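Side-chain contacts in clavulanic acid biosynthesis oligopeptide binding protein 2 (Streptomyces clavuligerus, PDB 2WOL), which probably binds oligopeptides as an extracellular solute-binding protein of the clavulanic acid biosynthetic pathway: residues A[393-398]-A[404-409]; A[481-486]-A[521-526]; A[380-385]-A[389-394]; A[178-183]-A[455-460]. One frame throughout, in Å; residues are numbered along the deposited sequence.

Contact 1 of 4, residues A[393-398]-A[404-409]; sequences AVIGTQ and LVADAV
Ile-395 and Thr-397 of a strand pack against Ala-406 and Val-409 of the following helix, a buried apolar contact within a beta-alpha-beta crossover: strand 391-398, helix 401-414 and strand 418-425, the two strands being parallel neighbours in one sheet. Residues 393-398 and 404-409 run almost antiparallel, with axes at 160° and 8.5 Å apart at closest approach, as expected of a crossover helix that carries the chain back over the sheet. No hydrogen bond crosses the interface; the contact is apolar packing. On the strand, Ile-395 and Thr-397 direct their CB atoms toward the helix, while Gly-396 between them contributes no side chain. Ala-406 and Val-409, three residues apart, supply the helical side. The backbones come nearest at Thr-397 and Ala-406, whose CA atoms are 6.6 Å apart. Ala-406 CB lies against the branch point of the threonine, 3.9 Å from both CB and CG2 of Thr-397, and OG1 of that residue flanks the same methyl group. Val-450 of strand 448-453 also touches both Ile-395 and Thr-397, and Leu-334 of helix 331-337 touches Val-409. With CG1 of Ile-395 anti to the backbone N (chi1 -176°) and the chain extended beyond it, the terminal methyl reaches the helix: Ile-395 CD1 is 3.9 Å from CB, 3.9 Å from CG1 and 4.0 Å from CG2 of Val-409, touching the whole branch.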
loop_
_atom_site.group_PDB
_atom_site.type_symbol
_atom_site.label_atom_id
_atom_site.label_comp_id
_atom_site.label_asym_id
_atom_site.label_seq_id
_atom_site.Cartn_x
_atom_site.Cartn_y
_atom_site.Cartn_z
ATOM N N ALA A 393 7.046 -14.103 -27.972
ATOM C CA ALA A 393 6.132 -13.995 -26.837
ATOM C C ALA A 393 5.462 -12.627 -26.791
ATOM O O ALA A 393 5.771 -11.746 -27.597
ATOM C CB ALA A 393 6.862 -14.295 -25.521
ATOM N N VAL A 394 4.536 -12.471 -25.847
ATOM C CA VAL A 394 3.782 -11.234 -25.668
ATOM C C VAL A 394 3.932 -10.729 -24.237
ATOM O O VAL A 394 3.794 -11.495 -23.277
ATOM C CB VAL A 394 2.269 -11.429 -25.993
ATOM C CG1 VAL A 394 1.501 -10.124 -25.837
ATOM C CG2 VAL A 394 2.085 -11.977 -27.405
ATOM N N ILE A 395 4.210 -9.433 -24.111
ATOM C CA ILE A 395 4.242 -8.763 -22.816
ATOM C C ILE A 395 2.995 -7.893 -22.639
ATOM O O ILE A 395 2.656 -7.093 -23.515
ATOM C CB ILE A 395 5.561 -7.948 -22.602
ATOM C CG1 ILE A 395 5.597 -7.335 -21.192
ATOM C CG2 ILE A 395 5.775 -6.898 -23.717
ATOM C CD1 ILE A 395 6.988 -6.897 -20.742
ATOM N N GLY A 396 2.312 -8.074 -21.511
ATOM C CA GLY A 396 1.132 -7.280 -21.178
ATOM C C GLY A 396 1.500 -6.049 -20.372
ATOM O O GLY A 396 2.369 -6.106 -19.499
ATOM N N THR A 397 0.835 -4.932 -20.662
ATOM C CA THR A 397 1.145 -3.664 -20.004
ATOM C C THR A 397 -0.026 -2.677 -20.071
ATOM O O THR A 397 -1.058 -2.974 -20.674
ATOM C CB THR A 397 2.426 -3.027 -20.602
ATOM O OG1 THR A 397 2.856 -1.942 -19.776
ATOM C CG2 THR A 397 2.187 -2.522 -22.021
ATOM N N GLN A 398 0.148 -1.526 -19.422
ATOM C CA GLN A 398 -0.759 -0.377 -19.525
ATOM C C GLN A 398 -0.151 0.638 -20.478
ATOM O O GLN A 398 1.063 0.640 -20.692
ATOM C CB GLN A 398 -0.880 0.341 -18.177
ATOM C CG GLN A 398 -1.566 -0.389 -17.047
ATOM C CD GLN A 398 -1.617 0.451 -15.773
ATOM O OE1 GLN A 398 -0.843 1.400 -15.605
ATOM N NE2 GLN A 398 -2.531 0.109 -14.874
ATOM N N LEU A 404 6.440 2.282 -21.560
ATOM C CA LEU A 404 7.864 2.584 -21.709
ATOM C C LEU A 404 8.731 1.460 -21.147
ATOM O O LEU A 404 9.725 1.072 -21.760
ATOM C CB LEU A 404 8.225 3.915 -21.037
ATOM C CG LEU A 404 7.593 5.204 -21.575
ATOM C CD1 LEU A 404 8.061 6.392 -20.748
ATOM C CD2 LEU A 404 7.902 5.422 -23.051
ATOM N N VAL A 405 8.339 0.939 -19.987
ATOM C CA VAL A 405 9.029 -0.198 -19.380
ATOM C C VAL A 405 8.915 -1.441 -20.272
ATOM O O VAL A 405 9.915 -2.125 -20.518
ATOM C CB VAL A 405 8.528 -0.464 -17.937
ATOM C CG1 VAL A 405 9.051 -1.797 -17.402
ATOM C CG2 VAL A 405 8.943 0.681 -17.016
ATOM N N ALA A 406 7.711 -1.707 -20.781
ATOM C CA ALA A 406 7.499 -2.832 -21.699
ATOM C C ALA A 406 8.420 -2.753 -22.917
ATOM O O ALA A 406 9.027 -3.754 -23.302
ATOM C CB ALA A 406 6.037 -2.912 -22.137
ATOM N N ASP A 407 8.526 -1.559 -23.504
ATOM C CA ASP A 407 9.396 -1.324 -24.659
ATOM C C ASP A 407 10.860 -1.618 -24.332
ATOM O O ASP A 407 11.591 -2.162 -25.165
ATOM C CB ASP A 407 9.261 0.115 -25.171
ATOM C CG ASP A 407 7.902 0.397 -25.801
ATOM O OD1 ASP A 407 7.206 -0.559 -26.211
ATOM O OD2 ASP A 407 7.537 1.590 -25.894
ATOM N N ALA A 408 11.279 -1.251 -23.124
ATOM C CA ALA A 408 12.631 -1.542 -22.655
ATOM C C ALA A 408 12.857 -3.044 -22.455
ATOM O O ALA A 408 13.972 -3.542 -22.647
ATOM C CB ALA A 408 12.933 -0.767 -21.384
ATOM N N VAL A 409 11.802 -3.771 -22.089
ATOM C CA VAL A 409 11.895 -5.231 -22.000
ATOM C C VAL A 409 12.063 -5.819 -23.406
ATOM O O VAL A 409 12.909 -6.684 -23.628
ATOM C CB VAL A 409 10.675 -5.877 -21.282
ATOM C CG1 VAL A 409 10.831 -7.397 -21.213
ATOM C CG2 VAL A 409 10.508 -5.318 -19.873
#

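Contact 2 of 4, residues A[481-486]-A[521-526]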
loop_
_atom_site.group_PDB
_atom_site.type_symbol
_atom_site.label_atom_id
_atom_site.label_comp_id
_atom_site.label_asym_id
_atom_site.label_seq_id
_atom_site.Cartn_x
_atom_site.Cartn_y
_atom_site.Cartn_z
ATOM N N ASN A 481 -0.887 -12.548 -7.466
ATOM C CA ASN A 481 0.030 -13.647 -7.713
ATOM C C ASN A 481 -0.030 -13.949 -9.206
ATOM O O ASN A 481 -0.677 -14.906 -9.649
ATOM C CB ASN A 481 -0.343 -14.865 -6.858
ATOM C CG ASN A 481 0.664 -16.003 -6.976
ATOM O OD1 ASN A 481 1.458 -16.057 -7.915
ATOM N ND2 ASN A 481 0.627 -16.926 -6.014
ATOM N N LEU A 482 0.652 -13.115 -9.983
ATOM C CA LEU A 482 0.524 -13.153 -11.439
ATOM C C LEU A 482 1.061 -14.438 -12.075
ATOM O O LEU A 482 0.423 -14.986 -12.977
ATOM C CB LEU A 482 1.127 -11.896 -12.087
ATOM C CG LEU A 482 0.551 -10.546 -11.639
ATOM C CD1 LEU A 482 1.223 -9.393 -12.373
ATOM C CD2 LEU A 482 -0.970 -10.479 -11.794
ATOM N N PRO A 483 2.225 -14.933 -11.611
ATOM C CA PRO A 483 2.682 -16.236 -12.101
ATOM C C PRO A 483 1.820 -17.405 -11.626
ATOM O O PRO A 483 2.009 -18.532 -12.090
ATOM C CB PRO A 483 4.083 -16.369 -11.488
ATOM C CG PRO A 483 4.482 -14.970 -11.119
ATOM C CD PRO A 483 3.205 -14.333 -10.686
ATOM N N GLU A 484 0.899 -17.141 -10.699
ATOM C CA GLU A 484 0.110 -18.195 -10.045
ATOM C C GLU A 484 1.024 -19.270 -9.447
ATOM O O GLU A 484 0.796 -20.475 -9.605
ATOM C CB GLU A 484 -0.934 -18.787 -11.005
ATOM C CG GLU A 484 -1.940 -17.748 -11.494
ATOM C CD GLU A 484 -2.859 -18.245 -12.598
ATOM O OE1 GLU A 484 -3.160 -19.460 -12.639
ATOM O OE2 GLU A 484 -3.290 -17.404 -13.418
ATOM N N LEU A 485 2.078 -18.810 -8.778
ATOM C CA LEU A 485 2.984 -19.695 -8.072
ATOM C C LEU A 485 2.223 -20.387 -6.955
ATOM O O LEU A 485 1.550 -19.737 -6.155
ATOM C CB LEU A 485 4.176 -18.916 -7.504
ATOM C CG LEU A 485 5.338 -19.759 -6.965
ATOM C CD1 LEU A 485 6.062 -20.468 -8.098
ATOM C CD2 LEU A 485 6.313 -18.903 -6.163
ATOM N N ASP A 486 2.324 -21.712 -6.926
ATOM C CA ASP A 486 1.699 -22.514 -5.885
ATOM C C ASP A 486 2.673 -23.606 -5.456
ATOM O O ASP A 486 2.439 -24.800 -5.671
ATOM C CB ASP A 486 0.375 -23.097 -6.393
ATOM C CG ASP A 486 -0.488 -23.670 -5.280
ATOM O OD1 ASP A 486 -0.170 -23.475 -4.084
ATOM O OD2 ASP A 486 -1.502 -24.322 -5.616
ATOM N N ALA A 521 12.359 -17.812 -10.468
ATOM C CA ALA A 521 12.592 -16.811 -11.523
ATOM C C ALA A 521 11.307 -16.255 -12.168
ATOM O O ALA A 521 11.340 -15.699 -13.268
ATOM C CB ALA A 521 13.572 -17.348 -12.588
ATOM N N VAL A 522 10.185 -16.391 -11.465
ATOM C CA VAL A 522 8.896 -15.905 -11.971
ATOM C C VAL A 522 8.713 -14.391 -11.827
ATOM O O VAL A 522 7.886 -13.803 -12.520
ATOM C CB VAL A 522 7.692 -16.651 -11.341
ATOM C CG1 VAL A 522 7.634 -18.095 -11.840
ATOM C CG2 VAL A 522 7.751 -16.609 -9.817
ATOM N N LEU A 523 9.492 -13.768 -10.942
ATOM C CA LEU A 523 9.439 -12.316 -10.758
ATOM C C LEU A 523 10.798 -11.691 -11.044
ATOM O O LEU A 523 11.805 -12.097 -10.460
ATOM C CB LEU A 523 8.988 -11.954 -9.336
ATOM C CG LEU A 523 7.628 -12.482 -8.856
ATOM C CD1 LEU A 523 7.340 -12.014 -7.438
ATOM C CD2 LEU A 523 6.506 -12.061 -9.795
ATOM N N LEU A 524 10.804 -10.713 -11.947
ATOM C CA LEU A 524 11.992 -9.934 -12.275
ATOM C C LEU A 524 11.874 -8.554 -11.629
ATOM O O LEU A 524 11.120 -7.703 -12.112
ATOM C CB LEU A 524 12.153 -9.806 -13.796
ATOM C CG LEU A 524 13.151 -8.788 -14.365
ATOM C CD1 LEU A 524 14.580 -9.015 -13.858
ATOM C CD2 LEU A 524 13.121 -8.820 -15.884
ATOM N N PRO A 525 12.613 -8.331 -10.528
ATOM C CA PRO A 525 12.585 -7.043 -9.840
ATOM C C PRO A 525 13.288 -5.992 -10.681
ATOM O O PRO A 525 14.343 -6.269 -11.256
ATOM C CB PRO A 525 13.379 -7.296 -8.550
ATOM C CG PRO A 525 13.721 -8.737 -8.528
ATOM C CD PRO A 525 13.534 -9.287 -9.892
ATOM N N LEU A 526 12.704 -4.801 -10.759
ATOM C CA LEU A 526 13.321 -3.701 -11.503
ATOM C C LEU A 526 13.831 -2.615 -10.564
ATOM O O LEU A 526 15.042 -2.456 -10.387
ATOM C CB LEU A 526 12.356 -3.124 -12.545
ATOM C CG LEU A 526 11.822 -4.109 -13.594
ATOM C CD1 LEU A 526 10.862 -3.412 -14.541
ATOM C CD2 LEU A 526 12.959 -4.756 -14.371
#
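Pro-483 and Val-522 dominate this buried contact, each losing far more surface than any other residue, with Leu-485 next. The pyrrolidine ring meets the valine along its CB-CG edge: Pro-483 CB and CG are both 3.6 Å from Val-522 CB. Each methyl lies further off, Val-522 CG1 4.0 Å from Pro-483 CB and Val-522 CG2 3.9 Å from Pro-483 CG, so the valine presents its methine carbon to the ring. Leu-523 CG is anti to its own carbonyl carbon (chi1 -58°), and the extended chain brings Leu-523 CD2 to 3.8 Å from Pro-483 CG, crossing the proline at about a right angle.

Leu-485 points toward 521-526, but its closest approach, Leu-485 CD2 to Val-522 CG2, is 4.5 Å. Its backbone is gripped by the amide of Asn-481. Leu-485 N donates to Asn-481 OD1 (3.0 Å), tilted 31° from the carbonyl plane, while Asn-481 ND2 returns a bond of 3.0 Å to a lone pair of Leu-485 O. The pair spans the type I turn from Asn-481 to Glu-484 and fixes the amide's rotation.

The turn precedes helix 488-499, whereas Val-522 follows Ala-521, which leaves helix 503-520 with positive phi (64°). Strand 523-534 pairs antiparallel with 303-309, and the Val-522 to Met-309 backbone bond begins that pairing just ahead of the strand. Arg-322 of helix 319-327 also touches Val-522, and His-520 touches Leu-485.

Contact 3 of 4, residues A[380-385]-A[389-394]; sequences AELAAA and DGFRAV
Leu-382 and Gly-390 mark the nearest approach of the two backbones, their CA atoms 6.6 Å apart, where the last turns of helix 375-384 face the chain leading into strand 391-398. The short connection brings the chain back past the Leu-382 side of the helix, and the strand then leaves steeply across the helix direction; no hydrogen bond links the two segments. Gly-390 has phi 101° and psi -161°, backbone angles at which any CB would collide with the carbonyl O of Asp-389, a position suited to glycine; bare of side chain, its CA is met by Leu-382 CD1 at 4.2 Å.

The other leucine methyl serves the aromatic ring. Leu-382 CD2 lies at the ring edge of Phe-391, near the plane, 3.8 Å from Phe-391 CE2 and 4.1 Å from Phe-391 CD2, the two side chains crossing at about a right angle. The ring is placed there by a chi1 of 57°, which sets Phe-391 CG between the backbone N and the carbonyl carbon. Ala-393 CB also meets this ring at its edge and in plane. The Phe-391 side chain is also touched by Val-321 and Ile-418.

This is the connection from helix 375-384 into the first strand of the beta-alpha-beta unit 391-398, 401-414, 418-425, in the mixed sheet of this solute-binding protein.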
loop_
_atom_site.group_PDB
_atom_site.type_symbol
_atom_site.label_atom_id
_atom_site.label_comp_id
_atom_site.label_asym_id
_atom_site.label_seq_id
_atom_site.Cartn_x
_atom_site.Cartn_y
_atom_site.Cartn_z
ATOM N N ALA A 380 22.975 -19.233 -22.624
ATOM C CA ALA A 380 23.153 -20.558 -22.046
ATOM C C ALA A 380 21.841 -21.080 -21.462
ATOM O O ALA A 380 21.515 -22.256 -21.616
ATOM C CB ALA A 380 24.247 -20.540 -20.991
ATOM N N GLU A 381 21.081 -20.198 -20.808
ATOM C CA GLU A 381 19.767 -20.555 -20.275
ATOM C C GLU A 381 18.801 -20.920 -21.404
ATOM O O GLU A 381 18.067 -21.907 -21.307
ATOM C CB GLU A 381 19.183 -19.423 -19.420
ATOM C CG GLU A 381 19.963 -19.100 -18.139
ATOM C CD GLU A 381 19.891 -20.178 -17.066
ATOM O OE1 GLU A 381 18.928 -20.983 -17.065
ATOM O OE2 GLU A 381 20.805 -20.204 -16.210
ATOM N N LEU A 382 18.811 -20.131 -22.476
ATOM C CA LEU A 382 17.989 -20.439 -23.653
ATOM C C LEU A 382 18.304 -21.823 -24.224
ATOM O O LEU A 382 17.390 -22.581 -24.551
ATOM C CB LEU A 382 18.129 -19.361 -24.731
ATOM C CG LEU A 382 17.378 -18.049 -24.473
ATOM C CD1 LEU A 382 17.738 -17.028 -25.529
ATOM C CD2 LEU A 382 15.866 -18.278 -24.423
ATOM N N ALA A 383 19.593 -22.149 -24.327
ATOM C CA ALA A 383 20.012 -23.487 -24.743
ATOM C C ALA A 383 19.473 -24.571 -23.806
ATOM O O ALA A 383 19.006 -25.616 -24.264
ATOM C CB ALA A 383 21.527 -23.561 -24.844
ATOM N N ALA A 384 19.512 -24.312 -22.500
ATOM C CA ALA A 384 18.978 -25.256 -21.513
ATOM C C ALA A 384 17.475 -25.493 -21.690
ATOM O O ALA A 384 16.969 -26.574 -21.382
ATOM C CB ALA A 384 19.292 -24.798 -20.098
ATOM N N ALA A 385 16.777 -24.480 -22.201
ATOM C CA ALA A 385 15.334 -24.554 -22.435
ATOM C C ALA A 385 14.983 -25.266 -23.738
ATOM O O ALA A 385 13.806 -25.503 -24.021
ATOM C CB ALA A 385 14.732 -23.153 -22.428
ATOM N N ASP A 389 17.968 -20.221 -29.935
ATOM C CA ASP A 389 17.894 -19.044 -30.803
ATOM C C ASP A 389 16.822 -18.046 -30.366
ATOM O O ASP A 389 16.621 -17.009 -31.007
ATOM C CB ASP A 389 17.663 -19.478 -32.251
ATOM C CG ASP A 389 18.821 -20.285 -32.805
ATOM O OD1 ASP A 389 19.986 -19.903 -32.564
ATOM O OD2 ASP A 389 18.564 -21.305 -33.480
ATOM N N GLY A 390 16.145 -18.362 -29.268
ATOM C CA GLY A 390 15.086 -17.511 -28.750
ATOM C C GLY A 390 13.713 -18.029 -29.117
ATOM O O GLY A 390 13.546 -19.200 -29.468
ATOM N N PHE A 391 12.728 -17.143 -29.027
ATOM C CA PHE A 391 11.328 -17.493 -29.247
ATOM C C PHE A 391 10.510 -16.215 -29.331
ATOM O O PHE A 391 11.026 -15.124 -29.087
ATOM C CB PHE A 391 10.797 -18.386 -28.109
ATOM C CG PHE A 391 10.937 -17.778 -26.738
ATOM C CD1 PHE A 391 9.918 -16.988 -26.206
ATOM C CD2 PHE A 391 12.082 -18.004 -25.975
ATOM C CE1 PHE A 391 10.044 -16.420 -24.944
ATOM C CE2 PHE A 391 12.220 -17.434 -24.711
ATOM C CZ PHE A 391 11.198 -16.646 -24.196
ATOM N N ARG A 392 9.233 -16.360 -29.663
ATOM C CA ARG A 392 8.313 -15.230 -29.698
ATOM C C ARG A 392 7.360 -15.278 -28.512
ATOM O O ARG A 392 6.940 -16.356 -28.080
ATOM C CB ARG A 392 7.543 -15.196 -31.020
ATOM C CG ARG A 392 8.425 -14.865 -32.209
ATOM C CD ARG A 392 7.613 -14.477 -33.427
ATOM N NE ARG A 392 8.479 -14.149 -34.559
ATOM C CZ ARG A 392 8.047 -13.854 -35.783
ATOM N NH1 ARG A 392 6.747 -13.842 -36.053
ATOM N NH2 ARG A 392 8.922 -13.572 -36.740
ATOM N N ALA A 393 7.046 -14.103 -27.972
ATOM C CA ALA A 393 6.132 -13.995 -26.837
ATOM C C ALA A 393 5.462 -12.627 -26.791
ATOM O O ALA A 393 5.771 -11.746 -27.597
ATOM C CB ALA A 393 6.862 -14.295 -25.521
ATOM N N VAL A 394 4.536 -12.471 -25.847
ATOM C CA VAL A 394 3.782 -11.234 -25.668
ATOM C C VAL A 394 3.932 -10.729 -24.237
ATOM O O VAL A 394 3.794 -11.495 -23.277
ATOM C CB VAL A 394 2.269 -11.429 -25.993
ATOM C CG1 VAL A 394 1.501 -10.124 -25.837
ATOM C CG2 VAL A 394 2.085 -11.977 -27.405
#

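Contact 4 of 4, residues A[178-183]-A[455-460]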
loop_
_atom_site.group_PDB
_atom_site.type_symbol
_atom_site.label_atom_id
_atom_site.label_comp_id
_atom_site.label_asym_id
_atom_site.label_seq_id
_atom_site.Cartn_x
_atom_site.Cartn_y
_atom_site.Cartn_z
ATOM N N ARG A 178 -6.474 -19.532 11.916
ATOM C CA ARG A 178 -5.075 -19.929 11.768
ATOM C C ARG A 178 -4.207 -18.886 12.469
ATOM O O ARG A 178 -4.666 -17.768 12.699
ATOM C CB ARG A 178 -4.701 -20.026 10.281
ATOM C CG ARG A 178 -4.797 -18.703 9.514
ATOM C CD ARG A 178 -5.078 -18.911 8.032
ATOM N NE ARG A 178 -6.391 -19.518 7.809
ATOM C CZ ARG A 178 -7.041 -19.526 6.648
ATOM N NH1 ARG A 178 -6.517 -18.947 5.575
ATOM N NH2 ARG A 178 -8.227 -20.114 6.563
ATOM N N PRO A 179 -2.958 -19.243 12.830
ATOM C CA PRO A 179 -2.075 -18.234 13.412
ATOM C C PRO A 179 -1.832 -17.079 12.437
ATOM O O PRO A 179 -1.685 -17.304 11.235
ATOM C CB PRO A 179 -0.774 -19.003 13.661
ATOM C CG PRO A 179 -1.187 -20.430 13.743
ATOM C CD PRO A 179 -2.300 -20.559 12.751
ATOM N N PHE A 180 -1.815 -15.857 12.959
ATOM C CA PHE A 180 -1.545 -14.687 12.133
ATOM C C PHE A 180 -0.744 -13.646 12.907
ATOM O O PHE A 180 -1.301 -12.855 13.672
ATOM C CB PHE A 180 -2.839 -14.086 11.565
ATOM C CG PHE A 180 -2.602 -13.122 10.439
ATOM C CD1 PHE A 180 -2.316 -13.593 9.163
ATOM C CD2 PHE A 180 -2.641 -11.749 10.654
ATOM C CE1 PHE A 180 -2.073 -12.717 8.117
ATOM C CE2 PHE A 180 -2.403 -10.865 9.613
ATOM C CZ PHE A 180 -2.116 -11.350 8.341
ATOM N N SER A 181 0.568 -13.648 12.675
ATOM C CA SER A 181 1.512 -12.800 13.404
ATOM C C SER A 181 1.205 -11.303 13.292
ATOM O O SER A 181 1.512 -10.532 14.201
ATOM C CB SER A 181 2.948 -13.067 12.926
ATOM O OG SER A 181 3.080 -12.838 11.531
ATOM N N ASP A 182 0.586 -10.905 12.182
ATOM C CA ASP A 182 0.445 -9.487 11.838
ATOM C C ASP A 182 -0.923 -8.875 12.162
ATOM O O ASP A 182 -1.312 -7.867 11.564
ATOM C CB ASP A 182 0.792 -9.273 10.356
ATOM C CG ASP A 182 2.228 -9.664 10.021
ATOM O OD1 ASP A 182 3.035 -9.904 10.950
ATOM O OD2 ASP A 182 2.546 -9.726 8.818
ATOM N N PHE A 183 -1.643 -9.453 13.122
ATOM C CA PHE A 183 -3.024 -9.018 13.359
ATOM C C PHE A 183 -3.183 -7.555 13.807
ATOM O O PHE A 183 -4.160 -6.896 13.435
ATOM C CB PHE A 183 -3.758 -9.972 14.304
ATOM C CG PHE A 183 -5.256 -9.891 14.200
ATOM C CD1 PHE A 183 -5.924 -10.457 13.112
ATOM C CD2 PHE A 183 -6.000 -9.247 15.181
ATOM C CE1 PHE A 183 -7.300 -10.378 13.000
ATOM C CE2 PHE A 183 -7.387 -9.174 15.085
ATOM C CZ PHE A 183 -8.035 -9.740 13.996
ATOM N N ALA A 455 2.550 -3.075 -0.522
ATOM C CA ALA A 455 1.864 -3.849 0.510
ATOM C C ALA A 455 0.715 -3.060 1.129
ATOM O O ALA A 455 0.779 -1.837 1.236
ATOM C CB ALA A 455 2.843 -4.258 1.580
ATOM N N ASP A 456 -0.330 -3.773 1.541
ATOM C CA ASP A 456 -1.457 -3.154 2.241
ATOM C C ASP A 456 -1.165 -2.920 3.724
ATOM O O ASP A 456 -1.903 -2.211 4.408
ATOM C CB ASP A 456 -2.722 -3.989 2.059
ATOM C CG ASP A 456 -3.218 -3.988 0.624
ATOM O OD1 ASP A 456 -2.922 -3.024 -0.115
ATOM O OD2 ASP A 456 -3.913 -4.947 0.229
ATOM N N PHE A 457 -0.090 -3.536 4.209
ATOM C CA PHE A 457 0.467 -3.276 5.544
ATOM C C PHE A 457 1.969 -3.598 5.535
ATOM O O PHE A 457 2.397 -4.509 4.820
ATOM C CB PHE A 457 -0.308 -4.001 6.671
ATOM C CG PHE A 457 -0.628 -5.447 6.383
ATOM C CD1 PHE A 457 0.169 -6.464 6.907
ATOM C CD2 PHE A 457 -1.750 -5.791 5.627
ATOM C CE1 PHE A 457 -0.128 -7.804 6.657
ATOM C CE2 PHE A 457 -2.054 -7.124 5.367
ATOM C CZ PHE A 457 -1.243 -8.134 5.884
ATOM N N PRO A 458 2.778 -2.821 6.285
ATOM C CA PRO A 458 4.239 -2.889 6.142
ATOM C C PRO A 458 4.919 -4.069 6.842
ATOM O O PRO A 458 5.721 -3.877 7.763
ATOM C CB PRO A 458 4.706 -1.554 6.731
ATOM C CG PRO A 458 3.683 -1.238 7.764
ATOM C CD PRO A 458 2.376 -1.791 7.263
ATOM N N THR A 459 4.595 -5.278 6.389
ATOM C CA THR A 459 5.245 -6.489 6.877
ATOM C C THR A 459 5.604 -7.369 5.694
ATOM O O THR A 459 5.114 -7.162 4.574
ATOM C CB THR A 459 4.336 -7.323 7.815
ATOM O OG1 THR A 459 3.207 -7.809 7.081
ATOM C CG2 THR A 459 3.865 -6.504 9.013
ATOM N N GLU A 460 6.447 -8.366 5.950
ATOM C CA GLU A 460 6.822 -9.330 4.922
ATOM C C GLU A 460 5.613 -10.093 4.378
ATOM O O GLU A 460 5.520 -10.327 3.169
ATOM C CB GLU A 460 7.879 -10.303 5.443
ATOM C CG GLU A 460 9.260 -9.693 5.628
ATOM C CD GLU A 460 9.460 -9.059 6.994
ATOM O OE1 GLU A 460 8.462 -8.772 7.688
ATOM O OE2 GLU A 460 10.626 -8.845 7.377
#
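Phe-180 is the first residue of 178-183 to reach across, meeting Phe-457 with the two side chains coming from opposite directions. Its CZ is 4.1 Å from Phe-457 CZ, and the latter atom lies at the edge of the Phe-180 ring, near its plane. Tyr-461 stacks edge-to-face with Phe-180, while Tyr-139 does so with Phe-457. Ser-181 turns to its own neighbour, donating from OG to Asp-182 OD1 (3.0 Å), which it meets from above the carboxylate plane, 70° out of it.

Residues 178-183 follow strand 171-175 of an antiparallel sheet, whereas 455-460 follow strand 448-453 of the mixed sheet; the contact therefore bridges two separate parts of the fold, consistent with the two-lobed architecture of solute-binding proteins. A glycerol, probably from the crystallisation liquor, lies about 4 Å from the Phe-457 side chain, and Asp-456 hydrogen-bonds to glycerol.

Asp-182 carries the polar link. Thr-459 OG1 donates to Asp-182 OD2 at 2.7 Å, arriving 48° out of the carboxylate plane, and OD2 also sits in the plane of the Phe-457 ring, 3.9 Å from its CE1. Lying between its backbone N and carbonyl carbon (chi1 65°), the same hydroxyl also accepts from Gly-462 N, with Thr-459 as the N-cap of helix 460-468.

How the contacts relate
Contacts 1 and 3 share Ala-393 and Val-394 and lie along one strand, 391-398, with centres 17 Å apart: contact 3 lies where the chain enters the strand, contact 1 where the next helix covers it. Contact 2 reaches the same mixed sheet through strand 523-534 and touches contact 1 directly, Val-405 CG1 packing 3.8 Å from Leu-526 CD1. It stays about 8 Å from contact 3 at the nearest atoms. Contact 4 stands apart, its centre 20 Å from that of contact 2, 32 Å from contact 1 and 38 Å from contact 3. Of the four it lies closest to the chain's centre, and a glycerol, probably from the crystallisation liquor, lies next to it, which may mark a pocket.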